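Local coordinates for probable ribosomal RNA small subunit methyltransferase (Thermus thermophilus, PDB 3DMH), which transfers a methyl group from S-adenosylmethionine to the exocyclic N2 of a guanosine in 16S ribosomal RNA, at residues T304-H309 / Q320-V325; L338-N341 / K345-P348. All coordinates share one frame; numbering follows the deposited sequence.

In the fold
Interactions 1 and 2 lie at the carboxyl ends of two parallel strands of a Rossmann-like sheet, where methyltransferases of this fold bind their ligands; each pairs a strand end, or the loop after it, with a following helix. With centres about 9 Å apart, they are joined where Thr304 O and Val339 N, 3.1 Å apart, form a probable hydrogen bond between strands 299-304 and 334-340. Pro306 of interaction 1 packs against Tyr346 of interaction 2, CG lying 3.7 Å from OH. Both contacts reach the guanosine: 304-309 holds its amino group and one face, and 338-341 its O6. The methyl carbon CE of S-adenosylmethionine stands 4.7 Å from N2 of the guanosine, beside interaction 1.

Interaction 1 of 2, residues T304-H309 / Q320-V325; sequences TNPPFH and QAFVNV. With GMP (guanosine), chain E; SAM (S-adenosylmethionine), chain D.
The Asn-Pro-Pro-Phe motif of an N-methyltransferase, residues 305-308, backs onto helix 317-329 through Phe322, which touches both prolines and Thr304. Pro306 CB and Pro307 CD approach the phenyl ring obliquely, by CD2 and CE2 respectively, Pro307 CD lying 3.6 Å from Phe322 CE2. Thr304 adds its hydroxyl, with OG1 3.1 Å from Phe322 CD2; that oxygen is buried but satisfied by the carbonyl of Leu240. Phe322 CG is anti to its own carbonyl carbon (chi1 -84°), which sends the ring off the helix toward the cofactor, where its edge faces the adenine and CZ comes 3.8 Å from SAM N3. The helix belongs to the beta-alpha-beta crossover from strand 299-304 to strand 334-340, so the motif occupies the loop that leaves strand 299-304. Asn305 OD1 accepts a hydrogen bond from GMP N2 (2.9 Å, N-H...O angle 163°), while ND2 is held by Asp213 and Ser216 and makes a weak bond to the carboxylate of S-adenosylmethionine. This acceptor on the amino group would tend to make N2 more nucleophilic. The carbonyl oxygens of Asn305 and Pro306 both approach the methyl, Asn305 O lying 3.2 Å from SAM CE. Phe308 lies nearly parallel over guanine, with CE2 3.2 Å from GMP C2.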
ATOM      1  N   THR A 304      -7.668  12.252  -7.512  1.00 19.00           N
ATOM      2  CA  THR A 304      -7.357  10.865  -7.207  1.00 18.71           C
ATOM      3  C   THR A 304      -7.367   9.983  -8.439  1.00 19.71           C
ATOM      4  O   THR A 304      -8.211  10.143  -9.315  1.00 19.33           O
ATOM      5  CB  THR A 304      -8.307  10.279  -6.120  1.00 19.44           C
ATOM      6  OG1 THR A 304      -7.840   8.977  -5.734  1.00 20.35           O
ATOM      7  CG2 THR A 304      -9.774  10.185  -6.623  1.00 19.02           C
ATOM      8  N   ASN A 305      -6.377   9.089  -8.476  1.00 19.14           N
ATOM      9  CA  ASN A 305      -6.364   7.918  -9.350  1.00 19.84           C
ATOM     10  C   ASN A 305      -6.487   6.735  -8.368  1.00 20.16           C
ATOM     11  O   ASN A 305      -5.467   6.268  -7.843  1.00 20.76           O
ATOM     12  CB  ASN A 305      -5.031   7.896 -10.099  1.00 19.99           C
ATOM     13  CG  ASN A 305      -4.886   6.703 -11.023  1.00 21.38           C
ATOM     14  OD1 ASN A 305      -5.779   5.868 -11.118  1.00 23.63           O
ATOM     15  ND2 ASN A 305      -3.738   6.617 -11.713  1.00 22.60           N
ATOM     16  N   PRO A 306      -7.724   6.308  -8.050  1.00 20.66           N
ATOM     17  CA  PRO A 306      -7.868   5.355  -6.946  1.00 20.56           C
ATOM     18  C   PRO A 306      -7.338   3.956  -7.237  1.00 20.16           C
ATOM     19  O   PRO A 306      -7.197   3.555  -8.415  1.00 20.77           O
ATOM     20  CB  PRO A 306      -9.385   5.266  -6.715  1.00 20.00           C
ATOM     21  CG  PRO A 306     -10.010   6.292  -7.552  1.00 23.13           C
ATOM     22  CD  PRO A 306      -9.030   6.712  -8.617  1.00 20.89           C
ATOM     23  N   PRO A 307      -7.118   3.172  -6.176  1.00 20.71           N
ATOM     24  CA  PRO A 307      -6.773   1.759  -6.374  1.00 21.15           C
ATOM     25  C   PRO A 307      -7.925   1.000  -7.023  1.00 22.39           C
ATOM     26  O   PRO A 307      -9.077   1.422  -6.927  1.00 22.24           O
ATOM     27  CB  PRO A 307      -6.536   1.241  -4.953  1.00 21.58           C
ATOM     28  CG  PRO A 307      -7.299   2.187  -4.076  1.00 22.21           C
ATOM     29  CD  PRO A 307      -7.295   3.522  -4.753  1.00 21.04           C
ATOM     30  N   PHE A 308      -7.607  -0.113  -7.672  1.00 23.36           N
ATOM     31  CA  PHE A 308      -8.626  -0.874  -8.377  1.00 25.09           C
ATOM     32  C   PHE A 308      -8.261  -2.346  -8.341  1.00 26.65           C
ATOM     33  O   PHE A 308      -7.093  -2.700  -8.177  1.00 26.75           O
ATOM     34  CB  PHE A 308      -8.784  -0.368  -9.815  1.00 24.90           C
ATOM     35  CG  PHE A 308      -7.510  -0.368 -10.602  1.00 24.93           C
ATOM     36  CD1 PHE A 308      -7.186  -1.445 -11.422  1.00 24.02           C
ATOM     37  CD2 PHE A 308      -6.629   0.711 -10.525  1.00 23.97           C
ATOM     38  CE1 PHE A 308      -5.999  -1.448 -12.152  1.00 25.47           C
ATOM     39  CE2 PHE A 308      -5.444   0.715 -11.246  1.00 25.28           C
ATOM     40  CZ  PHE A 308      -5.125  -0.363 -12.054  1.00 24.46           C
ATOM     41  N   HIS A 309      -9.268  -3.196  -8.480  1.00 29.49           N
ATOM     42  CA  HIS A 309      -9.022  -4.628  -8.514  1.00 31.97           C
ATOM     43  C   HIS A 309      -8.672  -5.005  -9.941  1.00 32.54           C
ATOM     44  O   HIS A 309      -9.444  -4.728 -10.864  1.00 32.18           O
ATOM     45  CB  HIS A 309     -10.234  -5.398  -7.995  1.00 32.87           C
ATOM     46  CG  HIS A 309     -10.061  -6.886  -8.021  1.00 35.89           C
ATOM     47  ND1 HIS A 309     -11.103  -7.753  -8.276  1.00 39.11           N
ATOM     48  CD2 HIS A 309      -8.963  -7.660  -7.844  1.00 38.20           C
ATOM     49  CE1 HIS A 309     -10.656  -8.997  -8.244  1.00 39.31           C
ATOM     50  NE2 HIS A 309      -9.361  -8.968  -7.985  1.00 39.00           N
ATOM     51  N   GLN A 320     -14.160   3.701  -2.827  1.00 21.39           N
ATOM     52  CA  GLN A 320     -15.437   4.296  -2.431  1.00 22.05           C
ATOM     53  C   GLN A 320     -15.214   5.313  -1.304  1.00 21.47           C
ATOM     54  O   GLN A 320     -15.775   6.404  -1.330  1.00 22.03           O
ATOM     55  CB  GLN A 320     -16.392   3.189  -1.988  1.00 23.37           C
ATOM     56  CG  GLN A 320     -17.814   3.632  -1.760  1.00 27.81           C
ATOM     57  CD  GLN A 320     -18.750   2.435  -1.595  1.00 34.00           C
ATOM     58  OE1 GLN A 320     -18.473   1.341  -2.107  1.00 35.41           O
ATOM     59  NE2 GLN A 320     -19.855   2.636  -0.884  1.00 37.79           N
ATOM     60  N   ALA A 321     -14.369   4.964  -0.323  1.00 20.81           N
ATOM     61  CA  ALA A 321     -14.022   5.898   0.738  1.00 20.88           C
ATOM     62  C   ALA A 321     -13.372   7.178   0.214  1.00 20.54           C
ATOM     63  O   ALA A 321     -13.606   8.269   0.753  1.00 21.50           O
ATOM     64  CB  ALA A 321     -13.119   5.223   1.769  1.00 21.34           C
ATOM     65  N   PHE A 322     -12.554   7.057  -0.833  1.00 20.23           N
ATOM     66  CA  PHE A 322     -11.913   8.221  -1.430  1.00 20.75           C
ATOM     67  C   PHE A 322     -12.976   9.218  -1.878  1.00 20.53           C
ATOM     68  O   PHE A 322     -12.842  10.417  -1.646  1.00 21.76           O
ATOM     69  CB  PHE A 322     -11.077   7.806  -2.645  1.00 20.22           C
ATOM     70  CG  PHE A 322      -9.681   7.322  -2.317  1.00 20.28           C
ATOM     71  CD1 PHE A 322      -9.278   7.007  -1.014  1.00 21.80           C
ATOM     72  CD2 PHE A 322      -8.761   7.166  -3.358  1.00 20.17           C
ATOM     73  CE1 PHE A 322      -7.974   6.580  -0.788  1.00 20.93           C
ATOM     74  CE2 PHE A 322      -7.480   6.736  -3.137  1.00 19.96           C
ATOM     75  CZ  PHE A 322      -7.075   6.443  -1.841  1.00 20.86           C
ATOM     76  N   VAL A 323     -14.033   8.711  -2.522  1.00 20.42           N
ATOM     77  CA  VAL A 323     -15.102   9.595  -3.006  1.00 20.48           C
ATOM     78  C   VAL A 323     -15.823  10.248  -1.833  1.00 20.74           C
ATOM     79  O   VAL A 323     -16.046  11.447  -1.858  1.00 21.11           O
ATOM     80  CB  VAL A 323     -16.099   8.822  -3.852  1.00 19.87           C
ATOM     81  CG1 VAL A 323     -17.293   9.720  -4.274  1.00 19.77           C
ATOM     82  CG2 VAL A 323     -15.400   8.301  -5.069  1.00 20.80           C
ATOM     83  N   ASN A 324     -16.161   9.457  -0.812  1.00 20.59           N
ATOM     84  CA  ASN A 324     -16.885  10.004   0.351  1.00 21.51           C
ATOM     85  C   ASN A 324     -16.024  11.045   1.048  1.00 21.12           C
ATOM     86  O   ASN A 324     -16.509  12.111   1.447  1.00 21.51           O
ATOM     87  CB  ASN A 324     -17.270   8.904   1.348  1.00 22.24           C
ATOM     88  CG  ASN A 324     -18.184   7.850   0.743  1.00 26.88           C
ATOM     89  OD1 ASN A 324     -18.848   8.082  -0.268  1.00 31.28           O
ATOM     90  ND2 ASN A 324     -18.218   6.675   1.364  1.00 31.31           N
ATOM     91  N   VAL A 325     -14.731  10.738   1.185  1.00 20.86           N
ATOM     92  CA  VAL A 325     -13.820  11.674   1.830  1.00 21.16           C
ATOM     93  C   VAL A 325     -13.653  12.959   0.999  1.00 21.14           C
ATOM     94  O   VAL A 325     -13.673  14.052   1.545  1.00 21.14           O
ATOM     95  CB  VAL A 325     -12.479  10.982   2.181  1.00 21.25           C
ATOM     96  CG1 VAL A 325     -11.402  12.003   2.553  1.00 23.53           C
ATOM     97  CG2 VAL A 325     -12.700  10.003   3.324  1.00 22.77           C
TER
HETATM   98  C4' GMP E 385      -4.476  -0.700 -18.436  1.00 35.04           C
HETATM   99  O4' GMP E 385      -5.213   0.066 -17.475  1.00 34.35           O
HETATM  100  C3' GMP E 385      -3.886  -1.880 -17.680  1.00 35.10           C
HETATM  101  O3' GMP E 385      -2.536  -1.542 -17.340  1.00 37.19           O
HETATM  102  C2' GMP E 385      -4.724  -1.959 -16.416  1.00 33.44           C
HETATM  103  O2' GMP E 385      -3.980  -2.504 -15.325  1.00 35.73           O
HETATM  104  C1' GMP E 385      -5.064  -0.500 -16.169  1.00 30.01           C
HETATM  105  N9  GMP E 385      -6.323  -0.245 -15.437  1.00 28.75           N
HETATM  106  C8  GMP E 385      -7.454  -0.972 -15.437  1.00 27.39           C
HETATM  107  N7  GMP E 385      -8.408  -0.402 -14.656  1.00 28.28           N
HETATM  108  C5  GMP E 385      -7.887   0.740 -14.153  1.00 27.09           C
HETATM  109  C6  GMP E 385      -8.339   1.832 -13.252  1.00 27.64           C
HETATM  110  O6  GMP E 385      -9.490   1.831 -12.767  1.00 26.21           O
HETATM  111  N1  GMP E 385      -7.465   2.819 -12.980  1.00 26.73           N
HETATM  112  C2  GMP E 385      -6.209   2.855 -13.490  1.00 27.53           C
HETATM  113  N2  GMP E 385      -5.362   3.868 -13.186  1.00 26.43           N
HETATM  114  N3  GMP E 385      -5.730   1.888 -14.322  1.00 26.36           N
HETATM  115  C4  GMP E 385      -6.513   0.839 -14.676  1.00 27.70           C
HETATM  116  N   SAM D 384      -1.556   8.861  -7.403  1.00 16.82           N
HETATM  117  CA  SAM D 384      -0.550   7.858  -7.895  1.00 17.87           C
HETATM  118  C   SAM D 384      -0.500   7.912  -9.406  1.00 18.59           C
HETATM  119  O   SAM D 384      -1.413   8.541  -9.960  1.00 19.76           O
HETATM  120  OXT SAM D 384       0.403   7.314 -10.016  1.00 19.44           O
HETATM  121  CB  SAM D 384      -0.927   6.436  -7.470  1.00 17.79           C
HETATM  122  CG  SAM D 384      -2.285   5.932  -7.964  1.00 17.65           C
HETATM  123  SD  SAM D 384      -2.559   4.192  -7.497  1.00 19.20           S
HETATM  124  CE  SAM D 384      -3.804   3.681  -8.717  1.00 19.57           C
HETATM  125  C5' SAM D 384      -3.578   4.242  -5.994  1.00 17.16           C
HETATM  126  C4' SAM D 384      -2.765   4.575  -4.754  1.00 15.33           C
HETATM  127  O4' SAM D 384      -3.683   4.468  -3.670  1.00 13.93           O
HETATM  128  C3' SAM D 384      -1.589   3.628  -4.476  1.00 14.02           C
HETATM  129  O3' SAM D 384      -0.365   4.337  -4.330  1.00 13.83           O
HETATM  130  C2' SAM D 384      -2.015   2.909  -3.192  1.00 13.48           C
HETATM  131  O2' SAM D 384      -0.957   2.484  -2.355  1.00 14.54           O
HETATM  132  C1' SAM D 384      -2.910   3.988  -2.587  1.00 13.93           C
HETATM  133  N9  SAM D 384      -3.769   3.454  -1.548  1.00 11.94           N
HETATM  134  C8  SAM D 384      -4.327   2.182  -1.438  1.00 13.52           C
HETATM  135  N7  SAM D 384      -5.090   2.128  -0.319  1.00 12.59           N
HETATM  136  C5  SAM D 384      -5.005   3.359   0.298  1.00 11.05           C
HETATM  137  C6  SAM D 384      -5.531   3.879   1.486  1.00 11.86           C
HETATM  138  N6  SAM D 384      -6.281   3.129   2.304  1.00 12.42           N
HETATM  139  N1  SAM D 384      -5.237   5.186   1.800  1.00 12.34           N
HETATM  140  C2  SAM D 384      -4.441   5.966   0.991  1.00 12.71           C
HETATM  141  N3  SAM D 384      -3.859   5.458  -0.165  1.00 12.22           N
HETATM  142  C4  SAM D 384      -4.167   4.181  -0.484  1.00 11.34           C

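Interaction 2 of 2, residues L338-N341 / K345-P348; sequences LVSN and KYEP. With GMP (guanosine), chain E.
Leu338 and Tyr346 cross at about a right angle, the leucine methyls extending from the strand to one face of the aromatic ring. They join the end of strand 334-340 to the start of helix 346-354, two consecutive elements of the Rossmann-like methyltransferase fold. Leu338 CD2 lies over one face of Tyr346 as a CH-pi contact, 4.0 Å from the ring centroid and 13° off its normal. The other methyl lies over the same face but nearer the rim, CD1 being 3.7 Å from Tyr346 CD1 and equally near CE1. Both branches of the leucine thus sit on one face of the ring.

Ser340, two residues further along the strand and so on the same side of the sheet, reaches the CD2-CE2 side of the ring obliquely, from the same side of its plane as the leucine. Its CB is 3.4 Å from Tyr346 CE2, and OG approaches CD2. The ring reaches this place because Tyr346 CG is anti to its carbonyl carbon (chi1 -78°), which directs the side chain from the helix start back over the strand; Leu368 on the neighbouring antiparallel strand 366-371 and Ala319 on helix 317-329 also touch it.

The serine hydroxyl is not turned to the ring for bonding. OG donates to Asn341 O at 2.9 Å, from well above the carbonyl plane, and this short link ties the side chain to the backbone as the strand ends. There the chain bends, and Asn341 OD1 accepts from Phe343 N in an Asx turn. Asn341 itself lies beside the guanosine. Its CB is 3.3 Å from GMP N7, and its backbone N-H points almost straight at the base carbonyl, with Asn341 N 2.9 Å from GMP O6 and an N-H...O angle of 162°.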
ATOM      1  N   LEU A 338     -11.429  12.647 -10.584  1.00 19.00           N
ATOM      2  CA  LEU A 338     -11.153  11.221 -10.377  1.00 19.09           C
ATOM      3  C   LEU A 338     -10.948  10.540 -11.721  1.00 19.13           C
ATOM      4  O   LEU A 338     -11.682  10.815 -12.669  1.00 19.45           O
ATOM      5  CB  LEU A 338     -12.334  10.581  -9.642  1.00 19.22           C
ATOM      6  CG  LEU A 338     -12.312   9.065  -9.417  1.00 20.44           C
ATOM      7  CD1 LEU A 338     -13.055   8.662  -8.141  1.00 21.45           C
ATOM      8  CD2 LEU A 338     -12.925   8.372 -10.631  1.00 21.60           C
ATOM      9  N   VAL A 339      -9.963   9.652 -11.816  1.00 19.40           N
ATOM     10  CA  VAL A 339      -9.744   8.939 -13.080  1.00 18.94           C
ATOM     11  C   VAL A 339      -9.840   7.436 -12.843  1.00 19.08           C
ATOM     12  O   VAL A 339      -9.338   6.929 -11.830  1.00 19.32           O
ATOM     13  CB  VAL A 339      -8.411   9.362 -13.757  1.00 18.80           C
ATOM     14  CG1 VAL A 339      -7.195   8.997 -12.900  1.00 18.88           C
ATOM     15  CG2 VAL A 339      -8.281   8.757 -15.163  1.00 19.44           C
ATOM     16  N   SER A 340     -10.501   6.729 -13.771  1.00 18.88           N
ATOM     17  CA  SER A 340     -10.638   5.289 -13.638  1.00 19.47           C
ATOM     18  C   SER A 340     -10.841   4.584 -14.974  1.00 19.21           C
ATOM     19  O   SER A 340     -10.986   5.218 -16.011  1.00 19.49           O
ATOM     20  CB  SER A 340     -11.806   4.942 -12.718  1.00 20.93           C
ATOM     21  OG  SER A 340     -13.041   5.046 -13.378  1.00 22.79           O
ATOM     22  N   ASN A 341     -10.852   3.259 -14.924  1.00 19.40           N
ATOM     23  CA  ASN A 341     -11.272   2.453 -16.064  1.00 19.97           C
ATOM     24  C   ASN A 341     -12.678   2.906 -16.486  1.00 20.03           C
ATOM     25  O   ASN A 341     -13.504   3.211 -15.630  1.00 20.42           O
ATOM     26  CB  ASN A 341     -11.278   0.974 -15.674  1.00 20.78           C
ATOM     27  CG  ASN A 341     -11.780   0.083 -16.780  1.00 23.53           C
ATOM     28  OD1 ASN A 341     -12.994  -0.104 -16.951  1.00 27.20           O
ATOM     29  ND2 ASN A 341     -10.850  -0.472 -17.565  1.00 26.64           N
ATOM     30  N   LYS A 345     -18.211   1.823 -11.941  1.00 20.83           N
ATOM     31  CA  LYS A 345     -19.454   2.547 -11.723  1.00 21.54           C
ATOM     32  C   LYS A 345     -19.334   3.703 -10.719  1.00 21.97           C
ATOM     33  O   LYS A 345     -20.046   3.753  -9.720  1.00 22.58           O
ATOM     34  CB  LYS A 345     -20.565   1.559 -11.349  1.00 21.82           C
ATOM     35  CG  LYS A 345     -20.766   0.481 -12.399  1.00 22.89           C
ATOM     36  CD  LYS A 345     -21.773  -0.562 -11.952  1.00 26.58           C
ATOM     37  CE  LYS A 345     -21.817  -1.718 -12.933  1.00 27.50           C
ATOM     38  NZ  LYS A 345     -22.712  -2.817 -12.455  1.00 29.94           N
ATOM     39  N   TYR A 346     -18.444   4.647 -11.005  1.00 22.55           N
ATOM     40  CA  TYR A 346     -18.248   5.808 -10.113  1.00 22.62           C
ATOM     41  C   TYR A 346     -19.358   6.844 -10.220  1.00 23.40           C
ATOM     42  O   TYR A 346     -19.613   7.581  -9.274  1.00 23.41           O
ATOM     43  CB  TYR A 346     -16.906   6.480 -10.387  1.00 22.53           C
ATOM     44  CG  TYR A 346     -15.740   5.745  -9.789  1.00 21.52           C
ATOM     45  CD1 TYR A 346     -15.441   5.861  -8.435  1.00 23.24           C
ATOM     46  CD2 TYR A 346     -14.926   4.941 -10.578  1.00 22.46           C
ATOM     47  CE1 TYR A 346     -14.364   5.174  -7.890  1.00 22.61           C
ATOM     48  CE2 TYR A 346     -13.850   4.243 -10.041  1.00 22.27           C
ATOM     49  CZ  TYR A 346     -13.573   4.373  -8.699  1.00 23.03           C
ATOM     50  OH  TYR A 346     -12.489   3.683  -8.182  1.00 25.56           O
ATOM     51  N   GLU A 347     -20.011   6.891 -11.374  1.00 23.71           N
ATOM     52  CA  GLU A 347     -21.034   7.896 -11.647  1.00 24.16           C
ATOM     53  C   GLU A 347     -22.093   7.977 -10.548  1.00 24.95           C
ATOM     54  O   GLU A 347     -22.317   9.065 -10.014  1.00 25.28           O
ATOM     55  CB  GLU A 347     -21.678   7.656 -13.014  1.00 24.04           C
ATOM     56  CG  GLU A 347     -20.752   7.949 -14.178  1.00 22.39           C
ATOM     57  CD  GLU A 347     -19.851   6.788 -14.557  1.00 21.75           C
ATOM     58  OE1 GLU A 347     -19.897   5.721 -13.906  1.00 21.18           O
ATOM     59  OE2 GLU A 347     -19.099   6.952 -15.535  1.00 21.51           O
ATOM     60  N   PRO A 348     -22.741   6.839 -10.206  1.00 25.60           N
ATOM     61  CA  PRO A 348     -23.741   6.930  -9.131  1.00 26.09           C
ATOM     62  C   PRO A 348     -23.185   7.411  -7.791  1.00 26.17           C
ATOM     63  O   PRO A 348     -23.898   8.102  -7.054  1.00 26.67           O
ATOM     64  CB  PRO A 348     -24.288   5.499  -9.012  1.00 26.41           C
ATOM     65  CG  PRO A 348     -23.324   4.634  -9.736  1.00 27.13           C
ATOM     66  CD  PRO A 348     -22.685   5.483 -10.784  1.00 25.76           C
TER
HETATM   67  C4' GMP E 385      -4.476  -0.700 -18.436  1.00 35.04           C
HETATM   68  O4' GMP E 385      -5.213   0.066 -17.475  1.00 34.35           O
HETATM   69  C3' GMP E 385      -3.886  -1.880 -17.680  1.00 35.10           C
HETATM   70  O3' GMP E 385      -2.536  -1.542 -17.340  1.00 37.19           O
HETATM   71  C2' GMP E 385      -4.724  -1.959 -16.416  1.00 33.44           C
HETATM   72  O2' GMP E 385      -3.980  -2.504 -15.325  1.00 35.73           O
HETATM   73  C1' GMP E 385      -5.064  -0.500 -16.169  1.00 30.01           C
HETATM   74  N9  GMP E 385      -6.323  -0.245 -15.437  1.00 28.75           N
HETATM   75  C8  GMP E 385      -7.454  -0.972 -15.437  1.00 27.39           C
HETATM   76  N7  GMP E 385      -8.408  -0.402 -14.656  1.00 28.28           N
HETATM   77  C5  GMP E 385      -7.887   0.740 -14.153  1.00 27.09           C
HETATM   78  C6  GMP E 385      -8.339   1.832 -13.252  1.00 27.64           C
HETATM   79  O6  GMP E 385      -9.490   1.831 -12.767  1.00 26.21           O
HETATM   80  N1  GMP E 385      -7.465   2.819 -12.980  1.00 26.73           N
HETATM   81  C2  GMP E 385      -6.209   2.855 -13.490  1.00 27.53           C
HETATM   82  N2  GMP E 385      -5.362   3.868 -13.186  1.00 26.43           N
HETATM   83  N3  GMP E 385      -5.730   1.888 -14.322  1.00 26.36           N
HETATM   84  C4  GMP E 385      -6.513   0.839 -14.676  1.00 27.70           C